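Local coordinates for protein eukaryotic translation initiation factor 5A-2 (PDB 3HKS) that promotes translation elongation and termination by binding between the ribosomal exit and peptidyl sites and rescuing ribosomes stalled on polyproline and similar sequences, at residues A[65-70]-A[80-85]; A[38-43]-A[86-91]; A[143-148]-A[159-164]; A[97-102]-A[110-115]. One frame throughout, in Å; residues are numbered along the deposited sequence. Where two conformers were deposited one is given.

Overall arrangement
The four contacts fall into two groups, one in each half of the chain. Contacts 1 and 2 belong to the SH3-like N-terminal half and have centres about 9 Å apart; Phe67 of contact 1 reaches contact 2 directly, its CD2 lying 3.5 Å from Ile40 CD1. Contacts 3 and 4 belong to the OB-fold half, with centres about 10 Å apart, and share a sheet in which Ser147 OG lies 2.6 Å from Asp97 OD1. Between the groups, centres are 30 to 38 Å apart. Strand 87-103 serves both halves, in contact 2 and in contact 4. Lys59, the hypusine site by similarity, precedes strand 64-71 of contact 1 and is unmodified here.

Contact 1: A[65-70]-A[80-85]; sequences CHFVAI and DIVPSS
Phe67 and Val82 meet on the face of the antiparallel hairpin (strands 64-71 and 77-83 of the SH3-like half) where Cys65 and Phe67 are buried. Val82 CG2 comes to the phenyl edge in the ring plane, 3.9 Å from Phe67 CE2. Cys65 SG lies 3.8 Å from Ser84 CB, and Ala31 and Ile34 add to the packing around Phe67. The other face, with exposed Ile81 and partly exposed His66, is the solvent side, yet its two side chains run alongside each other in van der Waals contact. A chi1 of -62° leaves Ile81 CG2 anti to N and over the imidazole, 4.1 Å from the His66 ring centroid and 7° off the normal, a CH-pi contact, while CG1 runs past ND1. Two hydrogen-bonded pairs close the ladder: Cys65 with Val82 in both directions, then Phe67 N to Asp80 O at 2.8 Å with a longer return from Asp80 N to Phe67 O at 3.2 Å. The inward-facing amides and carbonyls of Cys65, Phe67, Asp80 and Val82 are thus paired, leaving Cys65, Phe67 and Val82 to apolar packing and His66 with a ring that bonds through NE2 to Ser55 while one face takes a methyl.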
loop_
_atom_site.group_PDB
_atom_site.type_symbol
_atom_site.label_atom_id
_atom_site.label_comp_id
_atom_site.label_asym_id
_atom_site.label_seq_id
_atom_site.Cartn_x
_atom_site.Cartn_y
_atom_site.Cartn_z
ATOM N N CYS A 65 -18.279 9.310 13.405
ATOM C CA CYS A 65 -17.367 9.659 12.311
ATOM C C CYS A 65 -17.809 8.959 11.043
ATOM O O CYS A 65 -18.020 7.749 11.037
ATOM C CB CYS A 65 -15.936 9.263 12.654
ATOM S SG CYS A 65 -15.286 10.112 14.081
ATOM N N HIS A 66 -17.959 9.743 9.976
ATOM C CA HIS A 66 -18.380 9.238 8.679
ATOM C C HIS A 66 -17.153 9.240 7.770
ATOM O O HIS A 66 -16.611 10.296 7.456
ATOM C CB HIS A 66 -19.491 10.138 8.088
ATOM C CG HIS A 66 -20.687 10.303 8.980
ATOM N ND1 HIS A 66 -21.973 10.050 8.555
ATOM C CD2 HIS A 66 -20.790 10.681 10.279
ATOM C CE1 HIS A 66 -22.815 10.265 9.551
ATOM N NE2 HIS A 66 -22.123 10.645 10.608
ATOM N N PHE A 67 -16.720 8.058 7.348
ATOM C CA PHE A 67 -15.504 7.932 6.529
ATOM C C PHE A 67 -15.795 7.673 5.063
ATOM O O PHE A 67 -16.632 6.831 4.725
ATOM C CB PHE A 67 -14.601 6.808 7.058
ATOM C CG PHE A 67 -14.101 7.049 8.447
ATOM C CD1 PHE A 67 -13.213 8.076 8.709
ATOM C CD2 PHE A 67 -14.538 6.261 9.501
ATOM C CE1 PHE A 67 -12.760 8.314 10.000
ATOM C CE2 PHE A 67 -14.079 6.488 10.801
ATOM C CZ PHE A 67 -13.194 7.511 11.047
ATOM N N VAL A 68 -15.083 8.389 4.196
ATOM C CA VAL A 68 -14.952 7.982 2.790
ATOM C C VAL A 68 -13.474 7.641 2.570
ATOM O O VAL A 68 -12.597 8.434 2.898
ATOM C CB VAL A 68 -15.436 9.082 1.787
ATOM C CG1 VAL A 68 -15.378 8.572 0.349
ATOM C CG2 VAL A 68 -16.861 9.539 2.121
ATOM N N ALA A 69 -13.205 6.459 2.026
ATOM C CA ALA A 69 -11.829 5.992 1.886
ATOM C C ALA A 69 -11.608 5.243 0.574
ATOM O O ALA A 69 -12.551 4.700 0.003
ATOM C CB ALA A 69 -11.429 5.121 3.104
ATOM N N ILE A 70 -10.365 5.210 0.094
ATOM C CA ILE A 70 -10.061 4.578 -1.205
ATOM C C ILE A 70 -9.148 3.360 -1.038
ATOM O O ILE A 70 -8.039 3.476 -0.504
ATOM C CB ILE A 70 -9.429 5.603 -2.210
ATOM C CG1 ILE A 70 -10.311 6.859 -2.368
ATOM C CG2 ILE A 70 -9.108 4.938 -3.573
ATOM C CD1 ILE A 70 -11.658 6.636 -3.015
ATOM N N ASP A 80 -17.700 3.972 5.736
ATOM C CA ASP A 80 -18.075 3.428 7.033
ATOM C C ASP A 80 -18.607 4.576 7.884
ATOM O O ASP A 80 -18.225 5.726 7.689
ATOM C CB ASP A 80 -16.848 2.789 7.712
ATOM C CG ASP A 80 -17.188 1.533 8.521
ATOM O OD1 ASP A 80 -18.389 1.220 8.710
ATOM O OD2 ASP A 80 -16.226 0.846 8.970
ATOM N N ILE A 81 -19.507 4.258 8.811
ATOM C CA ILE A 81 -19.884 5.186 9.875
ATOM C C ILE A 81 -19.550 4.503 11.200
ATOM O O ILE A 81 -20.017 3.381 11.461
ATOM C CB ILE A 81 -21.375 5.587 9.826
ATOM C CG1 ILE A 81 -21.703 6.321 8.513
ATOM C CG2 ILE A 81 -21.719 6.501 11.023
ATOM C CD1 ILE A 81 -23.209 6.508 8.261
ATOM N N VAL A 82 -18.737 5.180 12.015
ATOM C CA VAL A 82 -18.205 4.627 13.261
ATOM C C VAL A 82 -18.402 5.636 14.404
ATOM O O VAL A 82 -18.087 6.815 14.243
ATOM C CB VAL A 82 -16.670 4.278 13.135
ATOM C CG1 VAL A 82 -16.199 3.405 14.298
ATOM C CG2 VAL A 82 -16.359 3.537 11.802
ATOM N N PRO A 83 -18.895 5.179 15.570
ATOM C CA PRO A 83 -18.894 6.062 16.736
ATOM C C PRO A 83 -17.481 6.520 17.005
ATOM O O PRO A 83 -16.557 5.703 16.921
ATOM C CB PRO A 83 -19.354 5.139 17.873
ATOM C CG PRO A 83 -20.146 4.099 17.200
ATOM C CD PRO A 83 -19.443 3.851 15.898
ATOM N N SER A 84 -17.306 7.803 17.318
ATOM C CA SER A 84 -15.966 8.372 17.509
ATOM C C SER A 84 -15.166 7.655 18.593
ATOM O O SER A 84 -13.925 7.666 18.565
ATOM C CB SER A 84 -16.031 9.874 17.802
ATOM O OG SER A 84 -16.888 10.156 18.891
ATOM N N SER A 85 -15.887 7.016 19.519
ATOM C CA SER A 85 -15.299 6.386 20.706
ATOM C C SER A 85 -14.981 4.906 20.490
ATOM O O SER A 85 -14.322 4.302 21.329
ATOM C CB SER A 85 -16.209 6.562 21.931
ATOM O OG SER A 85 -17.367 5.736 21.831
#

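Contact 2: A[38-43]-A[86-91]; sequences GHIVIK and HNCDVP
Ile40 and Cys88 pack together inside the SH3-like half, where strand 39-42, an outer strand of the four-stranded sheet, meets the start of strand 87-103. The two strand segments make an angle of 112°, so they pair only briefly instead of forming a ladder. Ile40 turns its extended end to the cysteine: CG1 is anti to the backbone N (chi1 -166°) and the chain continues extended, which carries CD1 to 3.6 Å from Cys88 SG. Phe67 touches both residues and joins them to the neighbouring strand 64-71. Val41 and Pro91 run antiparallel alongside one another, with Val41 CG2 3.7 Å from Pro91 CD. That same methyl also lies against Asp89 O. Beside it, Val41 CB is 4.0 Å from Asp89 CB. His39 offers its CB, 3.8 Å from Pro91 CG, and its ring departs from the proline. Val90 points away from 38-43 and packs on Tyr27 and Gln29 of strand 26-30 and on Ile34, although its CG1 still comes close to His39 O. One direct backbone bond ties the strands, from Val41 N to Asp89 O at 2.8 Å with an N-H...O angle of 158°. Beside it a water replaces the return bond, donating to Val41 O at 2.7 Å and accepting from Asp89 N at 3.0 Å.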
loop_
_atom_site.group_PDB
_atom_site.type_symbol
_atom_site.label_atom_id
_atom_site.label_comp_id
_atom_site.label_asym_id
_atom_site.label_seq_id
_atom_site.Cartn_x
_atom_site.Cartn_y
_atom_site.Cartn_z
ATOM N N GLY A 38 -4.799 9.480 6.409
ATOM C CA GLY A 38 -4.469 8.274 7.153
ATOM C C GLY A 38 -5.159 7.079 6.515
ATOM O O GLY A 38 -5.808 7.213 5.474
ATOM N N HIS A 39 -5.032 5.914 7.153
ATOM C CA HIS A 39 -5.634 4.680 6.666
ATOM C C HIS A 39 -6.587 4.033 7.667
ATOM O O HIS A 39 -6.506 4.248 8.877
ATOM C CB HIS A 39 -4.547 3.671 6.239
ATOM C CG HIS A 39 -3.665 4.176 5.140
ATOM N ND1 HIS A 39 -2.538 4.928 5.381
ATOM C CD2 HIS A 39 -3.763 4.066 3.794
ATOM C CE1 HIS A 39 -1.972 5.258 4.233
ATOM N NE2 HIS A 39 -2.695 4.747 3.253
ATOM N N ILE A 40 -7.456 3.199 7.133
ATOM C CA ILE A 40 -8.489 2.531 7.895
ATOM C C ILE A 40 -8.803 1.218 7.174
ATOM O O ILE A 40 -8.639 1.129 5.958
ATOM C CB ILE A 40 -9.739 3.451 7.990
ATOM C CG1 ILE A 40 -10.734 2.968 9.050
ATOM C CG2 ILE A 40 -10.410 3.643 6.617
ATOM C CD1 ILE A 40 -12.030 3.789 9.079
ATOM N N VAL A 41 -9.204 0.195 7.921
ATOM C CA VAL A 41 -9.716 -1.039 7.313
ATOM C C VAL A 41 -11.242 -0.952 7.206
ATOM O O VAL A 41 -11.926 -0.685 8.206
ATOM C CB VAL A 41 -9.323 -2.321 8.121
ATOM C CG1 VAL A 41 -9.922 -3.560 7.500
ATOM C CG2 VAL A 41 -7.813 -2.463 8.222
ATOM N N ILE A 42 -11.751 -1.143 5.983
ATOM C CA ILE A 42 -13.179 -1.252 5.709
ATOM C C ILE A 42 -13.380 -2.535 4.916
ATOM O O ILE A 42 -12.714 -2.743 3.897
ATOM C CB ILE A 42 -13.736 -0.043 4.899
ATOM C CG1 ILE A 42 -13.441 1.277 5.618
ATOM C CG2 ILE A 42 -15.255 -0.206 4.672
ATOM C CD1 ILE A 42 -13.810 2.549 4.823
ATOM N N LYS A 43 -14.266 -3.404 5.399
ATOM C CA LYS A 43 -14.563 -4.696 4.754
ATOM C C LYS A 43 -13.281 -5.476 4.431
ATOM O O LYS A 43 -13.126 -6.012 3.325
ATOM C CB LYS A 43 -15.411 -4.503 3.483
ATOM C CG LYS A 43 -16.551 -3.476 3.600
ATOM C CD LYS A 43 -17.901 -4.138 3.776
ATOM C CE LYS A 43 -18.530 -4.462 2.418
ATOM N NZ LYS A 43 -18.819 -3.228 1.611
ATOM N N HIS A 86 -15.440 4.327 19.379
ATOM C CA HIS A 86 -15.104 2.947 19.026
ATOM C C HIS A 86 -13.780 2.934 18.248
ATOM O O HIS A 86 -13.427 3.918 17.596
ATOM C CB HIS A 86 -16.193 2.289 18.153
ATOM C CG HIS A 86 -17.416 1.835 18.898
ATOM N ND1 HIS A 86 -17.849 2.414 20.075
ATOM C CD2 HIS A 86 -18.325 0.876 18.597
ATOM C CE1 HIS A 86 -18.960 1.822 20.477
ATOM N NE2 HIS A 86 -19.272 0.889 19.594
ATOM N N ASN A 87 -13.055 1.818 18.317
ATOM C CA ASN A 87 -11.829 1.652 17.533
ATOM C C ASN A 87 -12.125 1.308 16.100
ATOM O O ASN A 87 -13.022 0.527 15.809
ATOM C CB ASN A 87 -10.924 0.543 18.083
ATOM C CG ASN A 87 -10.372 0.859 19.418
ATOM O OD1 ASN A 87 -10.097 2.008 19.724
ATOM N ND2 ASN A 87 -10.206 -0.162 20.239
ATOM N N CYS A 88 -11.343 1.895 15.209
ATOM C CA CYS A 88 -11.198 1.370 13.863
ATOM C C CYS A 88 -10.007 0.428 13.891
ATOM O O CYS A 88 -9.163 0.515 14.778
ATOM C CB CYS A 88 -10.935 2.515 12.887
ATOM S SG CYS A 88 -12.357 3.562 12.673
ATOM N N ASP A 89 -9.964 -0.494 12.948
ATOM C CA ASP A 89 -8.714 -1.180 12.619
ATOM C C ASP A 89 -7.955 -0.339 11.604
ATOM O O ASP A 89 -8.499 0.038 10.583
ATOM C CB ASP A 89 -8.995 -2.566 12.062
ATOM C CG ASP A 89 -9.482 -3.512 13.116
ATOM O OD1 ASP A 89 -8.924 -3.502 14.240
ATOM O OD2 ASP A 89 -10.413 -4.275 12.815
ATOM N N VAL A 90 -6.712 -0.016 11.920
ATOM C CA VAL A 90 -5.869 0.746 11.017
ATOM C C VAL A 90 -4.794 -0.181 10.442
ATOM O O VAL A 90 -4.050 -0.786 11.199
ATOM C CB VAL A 90 -5.216 1.965 11.718
ATOM C CG1 VAL A 90 -4.273 2.708 10.756
ATOM C CG2 VAL A 90 -6.293 2.913 12.262
ATOM N N PRO A 91 -4.706 -0.290 9.100
ATOM C CA PRO A 91 -3.697 -1.196 8.534
ATOM C C PRO A 91 -2.310 -0.554 8.548
ATOM O O PRO A 91 -2.186 0.652 8.347
ATOM C CB PRO A 91 -4.179 -1.390 7.093
ATOM C CG PRO A 91 -4.823 -0.062 6.744
ATOM C CD PRO A 91 -5.477 0.404 8.048
HETATM O O HOH W 1 -12.104 -0.643 10.872
#

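Contact 3: A[143-148]-A[159-164]; sequences DIVVSV and AVKEVG
Val145 N donates to Lys161 O over 2.8 Å, with an N-H...O angle of 171°, and Lys161 N returns a bond to Val145 O at 3.0 Å. This pair lies in the middle of the paired segments of an antiparallel hairpin in the OB-fold half. Further along, Ser147 N reaches Ala159 O at 3.0 Å, and in the other direction Val163 N bonds to Asp143 O. On the face of Val145 and Lys161 the two side chains run alongside each other: the lysine starts between its backbone N and carbonyl carbon (chi1 63°), then extends so that CG and CE both lie 4.0 Å from Val145 CB. Val163 meets Val145 at about a right angle, its CG2 3.8 Å from Val145 CG2. On the other face Ile144 meets both Val160 and Glu162, with CG2 3.7 Å from Val160 CG1 and CD1 3.6 Å from Glu162 CB; the glutamate's carboxylate forms a salt bridge with Lys142 instead. Ser147 OG is hydrogen-bonded to Asp97 on strand 87-103, which pairs with the far edge of strand 142-151. Helix 128-139 covers the face of Val146 and Val160, bringing Met134 to both and Leu130 and Gln133 to Val160, while Leu111 of strand 109-112 touches Val146.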
loop_
_atom_site.group_PDB
_atom_site.type_symbol
_atom_site.label_atom_id
_atom_site.label_comp_id
_atom_site.label_asym_id
_atom_site.label_seq_id
_atom_site.Cartn_x
_atom_site.Cartn_y
_atom_site.Cartn_z
ATOM N N ASP A 143 21.274 -0.688 -12.741
ATOM C CA ASP A 143 20.881 -0.778 -11.345
ATOM C C ASP A 143 19.442 -0.288 -11.242
ATOM O O ASP A 143 19.171 0.911 -11.362
ATOM C CB ASP A 143 21.813 0.069 -10.467
ATOM C CG ASP A 143 23.240 -0.463 -10.438
ATOM O OD1 ASP A 143 23.425 -1.689 -10.578
ATOM O OD2 ASP A 143 24.180 0.349 -10.265
ATOM N N ILE A 144 18.520 -1.229 -11.062
ATOM C CA ILE A 144 17.094 -0.913 -11.012
ATOM C C ILE A 144 16.589 -1.061 -9.591
ATOM O O ILE A 144 16.819 -2.084 -8.944
ATOM C CB ILE A 144 16.268 -1.794 -12.002
ATOM C CG1 ILE A 144 16.691 -1.564 -13.471
ATOM C CG2 ILE A 144 14.755 -1.596 -11.811
ATOM C CD1 ILE A 144 16.275 -0.185 -14.085
ATOM N N VAL A 145 15.923 -0.014 -9.110
ATOM C CA VAL A 145 15.321 0.016 -7.775
ATOM C C VAL A 145 13.806 -0.039 -7.919
ATOM O O VAL A 145 13.212 0.735 -8.663
ATOM C CB VAL A 145 15.767 1.268 -6.950
ATOM C CG1 VAL A 145 15.122 1.275 -5.565
ATOM C CG2 VAL A 145 17.272 1.288 -6.797
ATOM N N VAL A 146 13.193 -0.959 -7.187
ATOM C CA VAL A 146 11.766 -1.244 -7.280
ATOM C C VAL A 146 11.129 -0.892 -5.938
ATOM O O VAL A 146 11.569 -1.389 -4.895
ATOM C CB VAL A 146 11.534 -2.760 -7.613
ATOM C CG1 VAL A 146 10.056 -3.120 -7.627
ATOM C CG2 VAL A 146 12.187 -3.125 -8.946
ATOM N N SER A 147 10.117 -0.021 -5.967
ATOM C CA SER A 147 9.338 0.317 -4.768
ATOM C C SER A 147 8.139 -0.613 -4.625
ATOM O O SER A 147 7.394 -0.816 -5.574
ATOM C CB SER A 147 8.853 1.769 -4.814
ATOM O OG SER A 147 9.928 2.666 -5.043
ATOM N N VAL A 148 7.972 -1.179 -3.435
ATOM C CA VAL A 148 6.875 -2.090 -3.148
ATOM C C VAL A 148 5.980 -1.485 -2.059
ATOM O O VAL A 148 6.461 -1.090 -0.986
ATOM C CB VAL A 148 7.392 -3.492 -2.707
ATOM C CG1 VAL A 148 6.232 -4.411 -2.305
ATOM C CG2 VAL A 148 8.255 -4.146 -3.828
ATOM N N ALA A 159 6.524 1.624 -8.089
ATOM C CA ALA A 159 7.457 2.523 -8.785
ATOM C C ALA A 159 8.722 1.792 -9.229
ATOM O O ALA A 159 9.101 0.789 -8.639
ATOM C CB ALA A 159 7.818 3.725 -7.915
ATOM N N VAL A 160 9.361 2.305 -10.278
ATOM C CA VAL A 160 10.596 1.746 -10.810
ATOM C C VAL A 160 11.517 2.890 -11.221
ATOM O O VAL A 160 11.091 3.803 -11.916
ATOM C CB VAL A 160 10.336 0.819 -12.035
ATOM C CG1 VAL A 160 11.667 0.298 -12.639
ATOM C CG2 VAL A 160 9.421 -0.348 -11.658
ATOM N N LYS A 161 12.779 2.831 -10.808
ATOM C CA LYS A 161 13.789 3.792 -11.273
ATOM C C LYS A 161 15.136 3.116 -11.514
ATOM O O LYS A 161 15.460 2.113 -10.875
ATOM C CB LYS A 161 13.961 4.940 -10.276
ATOM C CG LYS A 161 14.466 4.499 -8.911
ATOM C CD LYS A 161 14.642 5.668 -7.937
ATOM C CE LYS A 161 14.801 5.148 -6.504
ATOM N NZ LYS A 161 15.487 6.124 -5.601
ATOM N N GLU A 162 15.919 3.668 -12.438
ATOM C CA GLU A 162 17.317 3.260 -12.573
ATOM C C GLU A 162 18.243 4.213 -11.836
ATOM O O GLU A 162 18.029 5.426 -11.839
ATOM C CB GLU A 162 17.728 3.087 -14.033
ATOM C CG GLU A 162 17.548 4.295 -14.908
ATOM C CD GLU A 162 18.521 4.290 -16.064
ATOM O OE1 GLU A 162 19.714 4.592 -15.831
ATOM O OE2 GLU A 162 18.090 3.974 -17.194
ATOM N N VAL A 163 19.257 3.666 -11.175
ATOM C CA VAL A 163 20.156 4.500 -10.379
ATOM C C VAL A 163 21.624 4.429 -10.827
ATOM O O VAL A 163 22.503 5.000 -10.173
ATOM C CB VAL A 163 20.015 4.251 -8.836
ATOM C CG1 VAL A 163 18.616 4.639 -8.338
ATOM C CG2 VAL A 163 20.346 2.821 -8.466
ATOM N N GLY A 164 21.882 3.738 -11.936
ATOM C CA GLY A 164 23.237 3.658 -12.497
ATOM C C GLY A 164 23.488 2.402 -13.312
ATOM O O GLY A 164 22.543 1.715 -13.719
#

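Contact 4: A[97-102]-A[110-115]; sequences DYQLID and SLLTDS
A classic beta bulge interrupts the OB-fold hairpin of strands 87-103 and 109-112: Ile101 and Asp102 both face Ser110, and the register shifts by one residue. Ser110 O receives both amides from the same face of its carbonyl plane. Ile101 N is 2.9 Å from Ser110 O, whereas Asp102 N makes a longer and more bent bond of 3.3 Å, with an N-H...O angle of 139°. Ser110 N returns a bond to Asp102 O, and before the bulge Leu112 N donates to Gln99 O. Ile101 places CG1 between its backbone N and carbonyl carbon (chi1 55°), which sets CG1 against Ser110 O and OG, 3.3 Å from the former; the hydroxyl itself is hydrogen-bonded to Asp120. Tyr98 and Leu111 cross at about a right angle, with their CB atoms 3.7 Å apart. Leu111 CD1 is 4.3 Å from the phenol centroid and 29° off the ring normal, an off-centre CH-pi contact, while Leu112 O lies at the ring edge in its plane. On the Gln99 side a water donates to Leu112 O at 2.7 Å and accepts from Gln99 N at 3.2 Å. The forked grip on Ser110 O accommodates the extra residue by keeping both amides near the same acceptor, the second by a longer, bent bond, and where direct pairing ends the water bridges Gln99 N and Leu112 O.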
loop_
_atom_site.group_PDB
_atom_site.type_symbol
_atom_site.label_atom_id
_atom_site.label_comp_id
_atom_site.label_asym_id
_atom_site.label_seq_id
_atom_site.Cartn_x
_atom_site.Cartn_y
_atom_site.Cartn_z
ATOM N N ASP A 97 11.991 0.034 -0.871
ATOM C CA ASP A 97 12.793 -0.034 -2.099
ATOM C C ASP A 97 13.722 -1.254 -2.065
ATOM O O ASP A 97 14.353 -1.534 -1.044
ATOM C CB ASP A 97 13.611 1.255 -2.299
ATOM C CG ASP A 97 12.749 2.454 -2.722
ATOM O OD1 ASP A 97 11.558 2.286 -3.038
ATOM O OD2 ASP A 97 13.269 3.584 -2.756
ATOM N N TYR A 98 13.772 -1.978 -3.183
ATOM C CA TYR A 98 14.680 -3.113 -3.364
ATOM C C TYR A 98 15.413 -3.013 -4.703
ATOM O O TYR A 98 14.840 -2.599 -5.697
ATOM C CB TYR A 98 13.911 -4.427 -3.395
ATOM C CG TYR A 98 12.975 -4.711 -2.251
ATOM C CD1 TYR A 98 11.692 -4.181 -2.233
ATOM C CD2 TYR A 98 13.355 -5.563 -1.212
ATOM C CE1 TYR A 98 10.811 -4.468 -1.200
ATOM C CE2 TYR A 98 12.486 -5.856 -0.163
ATOM C CZ TYR A 98 11.211 -5.303 -0.161
ATOM O OH TYR A 98 10.331 -5.575 0.861
ATOM N N GLN A 99 16.660 -3.459 -4.738
ATOM C CA GLN A 99 17.372 -3.614 -5.998
ATOM C C GLN A 99 16.886 -4.888 -6.710
ATOM O O GLN A 99 16.713 -5.934 -6.082
ATOM C CB GLN A 99 18.889 -3.664 -5.759
ATOM C CG GLN A 99 19.426 -2.420 -5.056
ATOM C CD GLN A 99 20.826 -2.609 -4.496
ATOM O OE1 GLN A 99 21.774 -2.879 -5.240
ATOM N NE2 GLN A 99 20.966 -2.461 -3.175
ATOM N N LEU A 100 16.659 -4.774 -8.015
ATOM C CA LEU A 100 16.227 -5.887 -8.842
ATOM C C LEU A 100 17.427 -6.756 -9.252
ATOM O O LEU A 100 18.379 -6.265 -9.852
ATOM C CB LEU A 100 15.489 -5.359 -10.083
ATOM C CG LEU A 100 14.999 -6.377 -11.116
ATOM C CD1 LEU A 100 13.834 -7.184 -10.550
ATOM C CD2 LEU A 100 14.621 -5.695 -12.452
ATOM N N ILE A 101 17.369 -8.043 -8.920
ATOM C CA ILE A 101 18.456 -8.970 -9.229
ATOM C C ILE A 101 18.035 -10.131 -10.149
ATOM O O ILE A 101 18.871 -10.939 -10.577
ATOM C CB ILE A 101 19.186 -9.467 -7.930
ATOM C CG1 ILE A 101 18.200 -10.088 -6.926
ATOM C CG2 ILE A 101 19.984 -8.309 -7.286
ATOM C CD1 ILE A 101 18.871 -10.709 -5.701
ATOM N N ASP A 102 16.745 -10.211 -10.470
ATOM C CA ASP A 102 16.270 -11.166 -11.496
ATOM C C ASP A 102 14.828 -10.961 -11.924
ATOM O O ASP A 102 13.992 -10.508 -11.142
ATOM C CB ASP A 102 16.465 -12.634 -11.067
ATOM C CG ASP A 102 16.323 -13.606 -12.237
ATOM O OD1 ASP A 102 16.525 -13.197 -13.404
ATOM O OD2 ASP A 102 16.000 -14.776 -11.991
ATOM N N SER A 110 13.052 -11.201 -8.572
ATOM C CA SER A 110 13.941 -11.433 -7.446
ATOM C C SER A 110 14.505 -10.110 -6.980
ATOM O O SER A 110 15.070 -9.341 -7.773
ATOM C CB SER A 110 15.055 -12.418 -7.813
ATOM O OG SER A 110 15.880 -12.689 -6.700
ATOM N N LEU A 111 14.338 -9.842 -5.689
ATOM C CA LEU A 111 14.671 -8.552 -5.113
ATOM C C LEU A 111 15.696 -8.728 -4.000
ATOM O O LEU A 111 15.617 -9.665 -3.199
ATOM C CB LEU A 111 13.404 -7.861 -4.584
ATOM C CG LEU A 111 12.289 -7.514 -5.587
ATOM C CD1 LEU A 111 11.035 -6.933 -4.887
ATOM C CD2 LEU A 111 12.800 -6.549 -6.667
ATOM N N LEU A 112 16.668 -7.823 -3.969
ATOM C CA LEU A 112 17.699 -7.844 -2.947
ATOM C C LEU A 112 17.226 -7.092 -1.710
ATOM O O LEU A 112 16.756 -5.960 -1.773
ATOM C CB LEU A 112 19.034 -7.290 -3.461
ATOM C CG LEU A 112 20.255 -7.280 -2.521
ATOM C CD1 LEU A 112 20.704 -8.682 -2.071
ATOM C CD2 LEU A 112 21.423 -6.546 -3.179
ATOM N N THR A 113 17.379 -7.771 -0.586
ATOM C CA THR A 113 16.885 -7.355 0.717
ATOM C C THR A 113 18.004 -6.605 1.500
ATOM O O THR A 113 19.191 -6.872 1.277
ATOM C CB THR A 113 16.431 -8.654 1.398
ATOM O OG1 THR A 113 15.018 -8.850 1.202
ATOM C CG2 THR A 113 16.795 -8.712 2.775
ATOM N N ASP A 114 17.640 -5.666 2.383
ATOM C CA ASP A 114 18.659 -4.895 3.152
ATOM C C ASP A 114 19.515 -5.722 4.132
ATOM O O ASP A 114 20.556 -5.247 4.618
ATOM C CB ASP A 114 18.072 -3.649 3.856
ATOM C CG ASP A 114 17.009 -3.987 4.905
ATOM O OD1 ASP A 114 16.939 -5.144 5.366
ATOM O OD2 ASP A 114 16.234 -3.078 5.280
ATOM N N SER A 115 19.085 -6.954 4.413
ATOM C CA SER A 115 19.865 -7.861 5.258
ATOM C C SER A 115 20.784 -8.763 4.430
ATOM O O SER A 115 21.481 -9.609 4.994
ATOM C CB SER A 115 18.946 -8.708 6.160
ATOM O OG SER A 115 18.027 -9.471 5.393
HETATM O O HOH W 2 18.061 -3.655 -1.912
#